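Local coordinates for nitrate transport protein (Xanthomonas axonopodis pv. citri, PDB 3KSX) that probably binds alkanesulfonates in the periplasm as the solute receptor of an ABC importer, and is bound here to the sulfonate buffer MOPS, at residues P89-Q94 against K302-A307; E113-P118 against V179-I184; S140-L145 against A183-W188. All blocks are in the same frame, centred on the assembly; numbering follows the deposited sequence.

Interaction 1 of 3, residues P89-Q94 against K302-A307; sequences PPLFAQ and KRVLVA
Q94 and V304 meet with their side chains at about a right angle, the glutamine amide lying across the end of the valine. V304 CG1 is the methyl that does most of the touching: it sits 3.4 Å from Q94 OE1 and 3.5 Å from Q94 CD, and Q94 CB rests on the same methyl. Extended beyond CG (chi2 -172°), the glutamine chain carries its amide past V304 to the backbone of the next residue, where Q94 NE2 gives a weak hydrogen bond to L305 O, 3.1 Å long and bent to 128° at the hydrogen. The other end of the amide is held from outside, since Q94 OE1 is hydrogen-bonded to Y102 OH; the Y102 bond, with weaker help from L305 O, probably sets the amide's rotation.

Helix 88-95 belongs to the domain built on the sheet of strands 59-65, 30-36, 82-86, 212-217 and 100-106, one of the two lobes of a periplasmic binding protein, and the extended segment 302-307 runs past it near the C-terminal end of the chain. One turn back from Q94, L91 turns a single branch to this segment. Its CD2 reaches V306 CG2 at 3.9 Å and V304 CG1 at 4.0 Å, bridging the two valines, while V304 CG2 packs on the backbone of the helix, 3.7 Å from L91 O. L305, between the valines, directs its side chain away from the helix. The segment is itself tied to helix 281-296, where Q288 binds V304 O through NE2 and V306 N through OE1.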
loop_
_atom_site.group_PDB
_atom_site.type_symbol
_atom_site.label_atom_id
_atom_site.label_comp_id
_atom_site.label_asym_id
_atom_site.label_seq_id
_atom_site.Cartn_x
_atom_site.Cartn_y
_atom_site.Cartn_z
ATOM N N PRO A 89 -4.040 -4.432 4.719
ATOM C CA PRO A 89 -5.456 -3.996 4.730
ATOM C C PRO A 89 -6.490 -5.132 4.483
ATOM O O PRO A 89 -7.470 -5.256 5.266
ATOM C CB PRO A 89 -5.520 -2.915 3.682
ATOM C CG PRO A 89 -4.080 -2.217 3.810
ATOM C CD PRO A 89 -3.187 -3.477 3.981
ATOM N N PRO A 90 -6.257 -5.998 3.478
ATOM C CA PRO A 90 -7.224 -7.049 3.268
ATOM C C PRO A 90 -7.340 -8.042 4.400
ATOM O O PRO A 90 -8.407 -8.616 4.578
ATOM C CB PRO A 90 -6.794 -7.742 1.967
ATOM C CG PRO A 90 -5.388 -7.261 1.680
ATOM C CD PRO A 90 -5.218 -5.942 2.427
ATOM N N LEU A 91 -6.255 -8.263 5.155
ATOM C CA LEU A 91 -6.279 -9.159 6.301
ATOM C C LEU A 91 -7.207 -8.549 7.354
ATOM O O LEU A 91 -8.056 -9.212 7.966
ATOM C CB LEU A 91 -4.844 -9.334 6.833
ATOM C CG LEU A 91 -3.925 -10.171 5.931
ATOM C CD1 LEU A 91 -2.462 -10.197 6.486
ATOM C CD2 LEU A 91 -4.511 -11.543 5.702
ATOM N N PHE A 92 -7.053 -7.250 7.562
ATOM C CA PHE A 92 -7.953 -6.616 8.540
ATOM C C PHE A 92 -9.366 -6.632 8.037
ATOM O O PHE A 92 -10.234 -6.824 8.809
ATOM C CB PHE A 92 -7.514 -5.164 8.862
ATOM C CG PHE A 92 -6.502 -5.075 9.964
ATOM C CD1 PHE A 92 -5.228 -5.636 9.810
ATOM C CD2 PHE A 92 -6.782 -4.404 11.160
ATOM C CE1 PHE A 92 -4.283 -5.579 10.859
ATOM C CE2 PHE A 92 -5.791 -4.326 12.214
ATOM C CZ PHE A 92 -4.570 -4.923 12.051
ATOM N N ALA A 93 -9.615 -6.368 6.751
ATOM C CA ALA A 93 -10.981 -6.466 6.186
ATOM C C ALA A 93 -11.629 -7.854 6.279
ATOM O O ALA A 93 -12.770 -7.944 6.735
ATOM C CB ALA A 93 -10.983 -5.969 4.737
ATOM N N GLN A 94 -10.899 -8.929 5.893
ATOM C CA GLN A 94 -11.319 -10.338 6.113
ATOM C C GLN A 94 -11.625 -10.621 7.570
ATOM O O GLN A 94 -12.687 -11.221 7.893
ATOM C CB GLN A 94 -10.199 -11.257 5.657
ATOM C CG GLN A 94 -10.081 -11.394 4.132
ATOM C CD GLN A 94 -9.080 -12.467 3.722
ATOM O OE1 GLN A 94 -7.903 -12.220 3.689
ATOM N NE2 GLN A 94 -9.582 -13.700 3.422
ATOM N N LYS A 302 -9.768 -12.719 14.725
ATOM C CA LYS A 302 -9.934 -14.062 14.112
ATOM C C LYS A 302 -8.605 -14.510 13.541
ATOM O O LYS A 302 -7.815 -13.654 13.092
ATOM C CB LYS A 302 -10.892 -13.985 12.900
ATOM C CG LYS A 302 -12.319 -13.439 13.088
ATOM C CD LYS A 302 -12.924 -13.786 14.458
ATOM C CE LYS A 302 -13.205 -12.493 15.292
ATOM N NZ LYS A 302 -13.092 -12.638 16.787
ATOM N N ARG A 303 -8.328 -15.822 13.475
ATOM C CA ARG A 303 -7.346 -16.271 12.446
ATOM C C ARG A 303 -8.079 -16.041 11.081
ATOM O O ARG A 303 -9.340 -16.218 10.993
ATOM C CB ARG A 303 -6.827 -17.724 12.641
ATOM C CG ARG A 303 -5.477 -17.994 11.840
ATOM C CD ARG A 303 -5.515 -19.246 10.990
ATOM N NE ARG A 303 -4.741 -20.366 11.561
ATOM C CZ ARG A 303 -3.862 -21.113 10.868
ATOM N NH1 ARG A 303 -3.650 -20.859 9.564
ATOM N NH2 ARG A 303 -3.207 -22.131 11.477
ATOM N N VAL A 304 -7.350 -15.552 10.072
ATOM C CA VAL A 304 -7.926 -15.248 8.767
ATOM C C VAL A 304 -7.435 -16.344 7.852
ATOM O O VAL A 304 -6.269 -16.682 7.911
ATOM C CB VAL A 304 -7.450 -13.880 8.220
ATOM C CG1 VAL A 304 -7.712 -13.783 6.692
ATOM C CG2 VAL A 304 -8.147 -12.744 8.995
ATOM N N LEU A 305 -8.307 -16.859 7.007
ATOM C CA LEU A 305 -7.928 -17.843 5.951
ATOM C C LEU A 305 -7.859 -17.164 4.617
ATOM O O LEU A 305 -8.876 -16.707 4.039
ATOM C CB LEU A 305 -8.896 -19.026 5.928
ATOM C CG LEU A 305 -8.744 -19.758 7.264
ATOM C CD1 LEU A 305 -10.035 -20.585 7.514
ATOM C CD2 LEU A 305 -7.476 -20.593 7.254
ATOM N N VAL A 306 -6.646 -17.092 4.112
ATOM C CA VAL A 306 -6.433 -16.346 2.857
ATOM C C VAL A 306 -6.866 -17.117 1.589
ATOM O O VAL A 306 -7.475 -16.521 0.657
ATOM C CB VAL A 306 -4.907 -15.971 2.742
ATOM C CG1 VAL A 306 -4.641 -15.431 1.323
ATOM C CG2 VAL A 306 -4.483 -14.979 3.876
ATOM N N ALA A 307 -6.487 -18.409 1.501
ATOM C CA ALA A 307 -6.654 -19.169 0.274
ATOM C C ALA A 307 -8.100 -19.134 -0.267
ATOM O O ALA A 307 -8.319 -19.035 -1.475
ATOM C CB ALA A 307 -6.136 -20.662 0.464
#

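Interaction 2 of 3, residues E113-P118 against V179-I184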
loop_
_atom_site.group_PDB
_atom_site.type_symbol
_atom_site.label_atom_id
_atom_site.label_comp_id
_atom_site.label_asym_id
_atom_site.label_seq_id
_atom_site.Cartn_x
_atom_site.Cartn_y
_atom_site.Cartn_z
ATOM N N GLU A 113 9.304 1.374 2.211
ATOM C CA GLU A 113 8.554 1.236 3.479
ATOM C C GLU A 113 9.511 1.563 4.606
ATOM O O GLU A 113 10.507 0.868 4.751
ATOM C CB GLU A 113 8.029 -0.192 3.757
ATOM C CG GLU A 113 7.144 -0.694 2.666
ATOM C CD GLU A 113 5.636 -0.419 2.955
ATOM O OE1 GLU A 113 5.240 0.252 3.969
ATOM O OE2 GLU A 113 4.851 -0.982 2.153
ATOM N N THR A 114 9.181 2.552 5.435
ATOM C CA THR A 114 10.192 3.124 6.355
ATOM C C THR A 114 9.643 3.469 7.753
ATOM O O THR A 114 8.471 3.792 7.868
ATOM C CB THR A 114 10.814 4.394 5.733
ATOM O OG1 THR A 114 9.854 5.460 5.732
ATOM C CG2 THR A 114 11.224 4.138 4.274
ATOM N N ILE A 115 10.507 3.425 8.778
ATOM C CA ILE A 115 10.317 4.079 10.022
ATOM C C ILE A 115 11.208 5.327 9.995
ATOM O O ILE A 115 12.456 5.202 9.824
ATOM C CB ILE A 115 10.657 3.118 11.165
ATOM C CG1 ILE A 115 9.859 1.779 11.032
ATOM C CG2 ILE A 115 10.447 3.746 12.612
ATOM C CD1 ILE A 115 10.263 0.790 12.201
ATOM N N LEU A 116 10.545 6.476 10.188
ATOM C CA LEU A 116 11.156 7.807 10.198
ATOM C C LEU A 116 11.187 8.320 11.634
ATOM O O LEU A 116 10.267 8.025 12.428
ATOM C CB LEU A 116 10.376 8.741 9.270
ATOM C CG LEU A 116 10.171 8.417 7.800
ATOM C CD1 LEU A 116 9.557 9.577 7.103
ATOM C CD2 LEU A 116 11.466 8.047 7.181
ATOM N N VAL A 117 12.216 9.079 11.981
ATOM C CA VAL A 117 12.235 9.857 13.188
ATOM C C VAL A 117 12.532 11.297 12.833
ATOM O O VAL A 117 13.197 11.585 11.747
ATOM C CB VAL A 117 13.253 9.353 14.276
ATOM C CG1 VAL A 117 12.917 7.903 14.657
ATOM C CG2 VAL A 117 14.687 9.460 13.707
ATOM N N PRO A 118 12.058 12.217 13.678
ATOM C CA PRO A 118 12.430 13.613 13.457
ATOM C C PRO A 118 13.963 13.680 13.439
ATOM O O PRO A 118 14.643 12.999 14.231
ATOM C CB PRO A 118 11.880 14.341 14.702
ATOM C CG PRO A 118 10.654 13.493 15.055
ATOM C CD PRO A 118 11.204 12.081 14.887
ATOM N N VAL A 179 5.050 13.124 17.801
ATOM C CA VAL A 179 5.376 11.705 17.633
ATOM C C VAL A 179 6.904 11.496 17.631
ATOM O O VAL A 179 7.693 12.369 17.233
ATOM C CB VAL A 179 4.766 11.114 16.327
ATOM C CG1 VAL A 179 3.370 11.621 16.082
ATOM C CG2 VAL A 179 5.589 11.539 15.213
ATOM N N ASP A 180 7.319 10.329 18.091
ATOM C CA ASP A 180 8.732 10.042 18.214
ATOM C C ASP A 180 9.199 9.395 16.939
ATOM O O ASP A 180 10.382 9.543 16.558
ATOM C CB ASP A 180 8.931 9.122 19.448
ATOM C CG ASP A 180 8.578 9.816 20.773
ATOM O OD1 ASP A 180 9.155 10.879 21.108
ATOM O OD2 ASP A 180 7.803 9.269 21.558
ATOM N N ALA A 181 8.286 8.659 16.252
ATOM C CA ALA A 181 8.716 7.988 14.984
ATOM C C ALA A 181 7.468 7.801 14.139
ATOM O O ALA A 181 6.410 7.906 14.657
ATOM C CB ALA A 181 9.374 6.643 15.308
ATOM N N TRP A 182 7.587 7.584 12.828
ATOM C CA TRP A 182 6.390 7.495 12.022
ATOM C C TRP A 182 6.660 6.351 11.077
ATOM O O TRP A 182 7.713 6.410 10.410
ATOM C CB TRP A 182 6.209 8.844 11.288
ATOM C CG TRP A 182 5.022 8.915 10.326
ATOM C CD1 TRP A 182 3.870 8.106 10.331
ATOM C CD2 TRP A 182 4.846 9.864 9.324
ATOM N NE1 TRP A 182 3.017 8.505 9.304
ATOM C CE2 TRP A 182 3.619 9.596 8.680
ATOM C CE3 TRP A 182 5.651 10.941 8.854
ATOM C CZ2 TRP A 182 3.169 10.372 7.591
ATOM C CZ3 TRP A 182 5.162 11.743 7.776
ATOM C CH2 TRP A 182 3.964 11.427 7.160
ATOM N N ALA A 183 5.839 5.293 11.088
ATOM C CA ALA A 183 6.071 4.224 10.071
ATOM C C ALA A 183 5.155 4.634 8.884
ATOM O O ALA A 183 3.942 4.791 9.050
ATOM C CB ALA A 183 5.757 2.903 10.557
ATOM N N ILE A 184 5.787 4.758 7.726
ATOM C CA ILE A 184 5.136 5.380 6.502
ATOM C C ILE A 184 5.846 4.960 5.234
ATOM O O ILE A 184 6.904 4.374 5.294
ATOM C CB ILE A 184 5.066 6.948 6.632
ATOM C CG1 ILE A 184 4.112 7.607 5.611
ATOM C CG2 ILE A 184 6.504 7.600 6.519
ATOM C CD1 ILE A 184 2.646 7.126 5.680
#
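T114 and I184 form one hydrogen-bonded pair of an antiparallel ladder, and L116 and W182 form the next; I115 and A183 make the non-hydrogen-bonded pair between them. Strands 113-118 and 181-185 are neighbours in the mixed five-stranded sheet of the second lobe of this periplasmic binding protein. The ladder is tight at its centre: L116 N points almost straight at W182 O (173° at the hydrogen), and W182 N returns the bond to L116 O at 2.7 Å. On the face bearing these residues, L116 CD1 packs against I184 CG2 at 3.7 Å and approaches the W182 ring obliquely. I184, two residues along the same strand, places its CB 3.6 Å above one face of the W182 ring, offset toward the rim. On the reverse face I115 makes more distant contacts, I115 CG2 to A181 CB at 4.1 Å and I115 CG1 to A183 CB at 4.3 Å, and L145 and L146 of helix 141-152 pack on it.

Toward the partly exposed end the ladder gives way to a loop at V179 and D180. P118 CD lies 3.1 Å from D180 O, and a bound sulfate is close to the proline side chain. The D180 carboxylate bends off to R133 N.

At the other end, next to E113 and the bound MOPS beside it, I184 O is gripped from two directions. T114 N approaches nearly along the C=O axis at 2.9 Å, whereas T114 OG1, placed between backbone N and carbonyl carbon (chi1 71°), comes from above the carbonyl plane at 3.2 Å, so the buried hydroxyl gives its proton to a backbone acceptor.

Interaction 3 of 3, residues S140-L145 against A183-W188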
loop_
_atom_site.group_PDB
_atom_site.type_symbol
_atom_site.label_atom_id
_atom_site.label_comp_id
_atom_site.label_asym_id
_atom_site.label_seq_id
_atom_site.Cartn_x
_atom_site.Cartn_y
_atom_site.Cartn_z
ATOM N N SER A 140 -2.302 -1.020 8.049
ATOM C CA SER A 140 -1.564 -0.719 6.755
ATOM C C SER A 140 -0.272 -1.525 6.638
ATOM O O SER A 140 0.174 -2.188 7.570
ATOM C CB SER A 140 -1.198 0.782 6.654
ATOM O OG SER A 140 -0.084 1.082 7.519
ATOM N N SER A 141 0.325 -1.582 5.440
ATOM C CA SER A 141 1.674 -2.170 5.354
ATOM C C SER A 141 2.715 -1.692 6.381
ATOM O O SER A 141 3.583 -2.468 6.765
ATOM C CB SER A 141 2.280 -1.945 3.938
ATOM O OG SER A 141 2.492 -0.522 3.682
ATOM N N ALA A 142 2.583 -0.463 6.891
ATOM C CA ALA A 142 3.512 0.119 7.916
ATOM C C ALA A 142 3.303 -0.520 9.261
ATOM O O ALA A 142 4.230 -0.686 10.008
ATOM C CB ALA A 142 3.311 1.668 7.991
ATOM N N HIS A 143 2.079 -0.997 9.526
ATOM C CA HIS A 143 1.796 -1.751 10.771
ATOM C C HIS A 143 2.602 -3.049 10.764
ATOM O O HIS A 143 3.273 -3.337 11.733
ATOM C CB HIS A 143 0.308 -2.077 10.814
ATOM C CG HIS A 143 -0.235 -2.372 12.164
ATOM N ND1 HIS A 143 -1.587 -2.351 12.419
ATOM C CD2 HIS A 143 0.363 -2.761 13.315
ATOM C CE1 HIS A 143 -1.806 -2.707 13.686
ATOM N NE2 HIS A 143 -0.638 -2.973 14.242
ATOM N N ASN A 144 2.581 -3.777 9.646
ATOM C CA ASN A 144 3.427 -4.991 9.521
ATOM C C ASN A 144 4.967 -4.681 9.507
ATOM O O ASN A 144 5.790 -5.396 10.151
ATOM C CB ASN A 144 3.041 -5.823 8.273
ATOM C CG ASN A 144 3.932 -7.039 8.110
ATOM O OD1 ASN A 144 3.933 -7.920 8.981
ATOM N ND2 ASN A 144 4.682 -7.108 7.001
ATOM N N LEU A 145 5.391 -3.627 8.779
ATOM C CA LEU A 145 6.808 -3.198 8.835
ATOM C C LEU A 145 7.256 -2.952 10.291
ATOM O O LEU A 145 8.318 -3.464 10.724
ATOM C CB LEU A 145 7.036 -1.908 8.054
ATOM C CG LEU A 145 8.453 -1.330 8.249
ATOM C CD1 LEU A 145 9.290 -2.122 7.252
ATOM C CD2 LEU A 145 8.512 0.152 7.934
ATOM N N ALA A 183 5.839 5.293 11.088
ATOM C CA ALA A 183 6.071 4.224 10.071
ATOM C C ALA A 183 5.155 4.634 8.884
ATOM O O ALA A 183 3.942 4.791 9.050
ATOM C CB ALA A 183 5.757 2.903 10.557
ATOM N N ILE A 184 5.787 4.758 7.726
ATOM C CA ILE A 184 5.136 5.380 6.502
ATOM C C ILE A 184 5.846 4.960 5.234
ATOM O O ILE A 184 6.904 4.374 5.294
ATOM C CB ILE A 184 5.066 6.948 6.632
ATOM C CG1 ILE A 184 4.112 7.607 5.611
ATOM C CG2 ILE A 184 6.504 7.600 6.519
ATOM C CD1 ILE A 184 2.646 7.126 5.680
ATOM N N TRP A 185 5.264 5.239 4.100
ATOM C CA TRP A 185 5.864 4.811 2.843
ATOM C C TRP A 185 6.165 6.074 2.017
ATOM O O TRP A 185 5.904 7.189 2.459
ATOM C CB TRP A 185 4.851 3.875 2.162
ATOM C CG TRP A 185 3.422 4.315 2.256
ATOM C CD1 TRP A 185 2.752 5.122 1.413
ATOM C CD2 TRP A 185 2.483 3.954 3.300
ATOM N NE1 TRP A 185 1.465 5.293 1.850
ATOM C CE2 TRP A 185 1.279 4.620 3.024
ATOM C CE3 TRP A 185 2.568 3.161 4.441
ATOM C CZ2 TRP A 185 0.126 4.433 3.782
ATOM C CZ3 TRP A 185 1.433 3.052 5.250
ATOM C CH2 TRP A 185 0.237 3.705 4.923
ATOM N N ASP A 186 6.747 5.890 0.829
ATOM C CA ASP A 186 6.857 6.929 -0.193
ATOM C C ASP A 186 5.476 7.402 -0.688
ATOM O O ASP A 186 4.535 6.592 -0.840
ATOM C CB ASP A 186 7.674 6.458 -1.394
ATOM C CG ASP A 186 9.106 6.881 -1.330
ATOM O OD1 ASP A 186 9.423 7.916 -0.708
ATOM O OD2 ASP A 186 9.935 6.143 -1.879
ATOM N N PRO A 187 5.356 8.700 -0.970
ATOM C CA PRO A 187 6.479 9.677 -1.089
ATOM C C PRO A 187 6.845 10.467 0.168
ATOM O O PRO A 187 7.745 11.294 0.094
ATOM C CB PRO A 187 5.933 10.655 -2.146
ATOM C CG PRO A 187 4.405 10.767 -1.681
ATOM C CD PRO A 187 4.048 9.296 -1.355
ATOM N N TRP A 188 6.140 10.245 1.280
ATOM C CA TRP A 188 6.444 10.922 2.559
ATOM C C TRP A 188 7.888 10.634 2.987
ATOM O O TRP A 188 8.604 11.550 3.339
ATOM C CB TRP A 188 5.457 10.531 3.659
ATOM C CG TRP A 188 4.006 10.537 3.191
ATOM C CD1 TRP A 188 3.293 9.484 2.595
ATOM C CD2 TRP A 188 3.099 11.618 3.295
ATOM N NE1 TRP A 188 2.014 9.884 2.311
ATOM C CE2 TRP A 188 1.857 11.184 2.732
ATOM C CE3 TRP A 188 3.209 12.909 3.781
ATOM C CZ2 TRP A 188 0.724 12.008 2.683
ATOM C CZ3 TRP A 188 2.068 13.760 3.713
ATOM C CH2 TRP A 188 0.845 13.299 3.170
#
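A142 CB and S140 OG both meet the rim of the W185 indole, near its plane, where the first turn of helix 141-152 lies against the end of strand 181-185. Strand 133-136, this helix and strand 181-185 are parts of the second alpha/beta lobe of a periplasmic binding protein; the helix follows strand 133-136, which lies beside 181-185 and parallel to it in the sheet, and the contact lies at the ligand site between the lobes. The six-membered ring points its corner W185 CZ3 at the helix: S140 OG is 3.4 Å away and A142 CB 3.6 Å, while S141 OG stands obliquely to the ring, 3.8 Å from W185 CE3. The methyl of A142 also fits onto the strand, packing on A183 CB at 3.8 Å and lying 3.4 Å from A183 O. With alanine on both sides, helix and strand come close, the CA atoms of A142 and A183 being 5.3 Å apart.

In the next shell, the W185 indole is set by its own torsion, CG lying between the backbone N and the carbonyl carbon (chi1 41°). I184 CD1 sits over the centre of one face of the W185 ring. P167 touches both I184 and W185. The serines are fixed as well. S140 is the N-cap, its OG accepting from A142 N, and the same hydroxyl is hydrogen-bonded to Q137 O; S141 OG pairs with E113 OE2. These bonds hold two polar side chains in place beside the indole, and the backbone of the same helix start serves the ligand. The helix dipole would probably favour an anionic group here, and S141 N donates a hydrogen bond to O3 of the bound MOPS.

How the interactions relate
From the N terminus, helix 88-95 comes first and opens the longest loop, closed by interaction 1 only when the chain returns at 302-307. Interactions 2 and 3 are both nested within it. Strand 113-118 starts a second loop and helix 141-152 a third; the third starts inside the second and ends on the same strand, 181-185, running slightly beyond it, so that A183 and I184 are shared. Interaction 1 joins the first lobe to the C-terminal segment, whereas the other two knit the sheet and helix of the second lobe. Interactions 1 and 3 touch where F92 packs on H143 and P89 on S140 and S141, between the lobes.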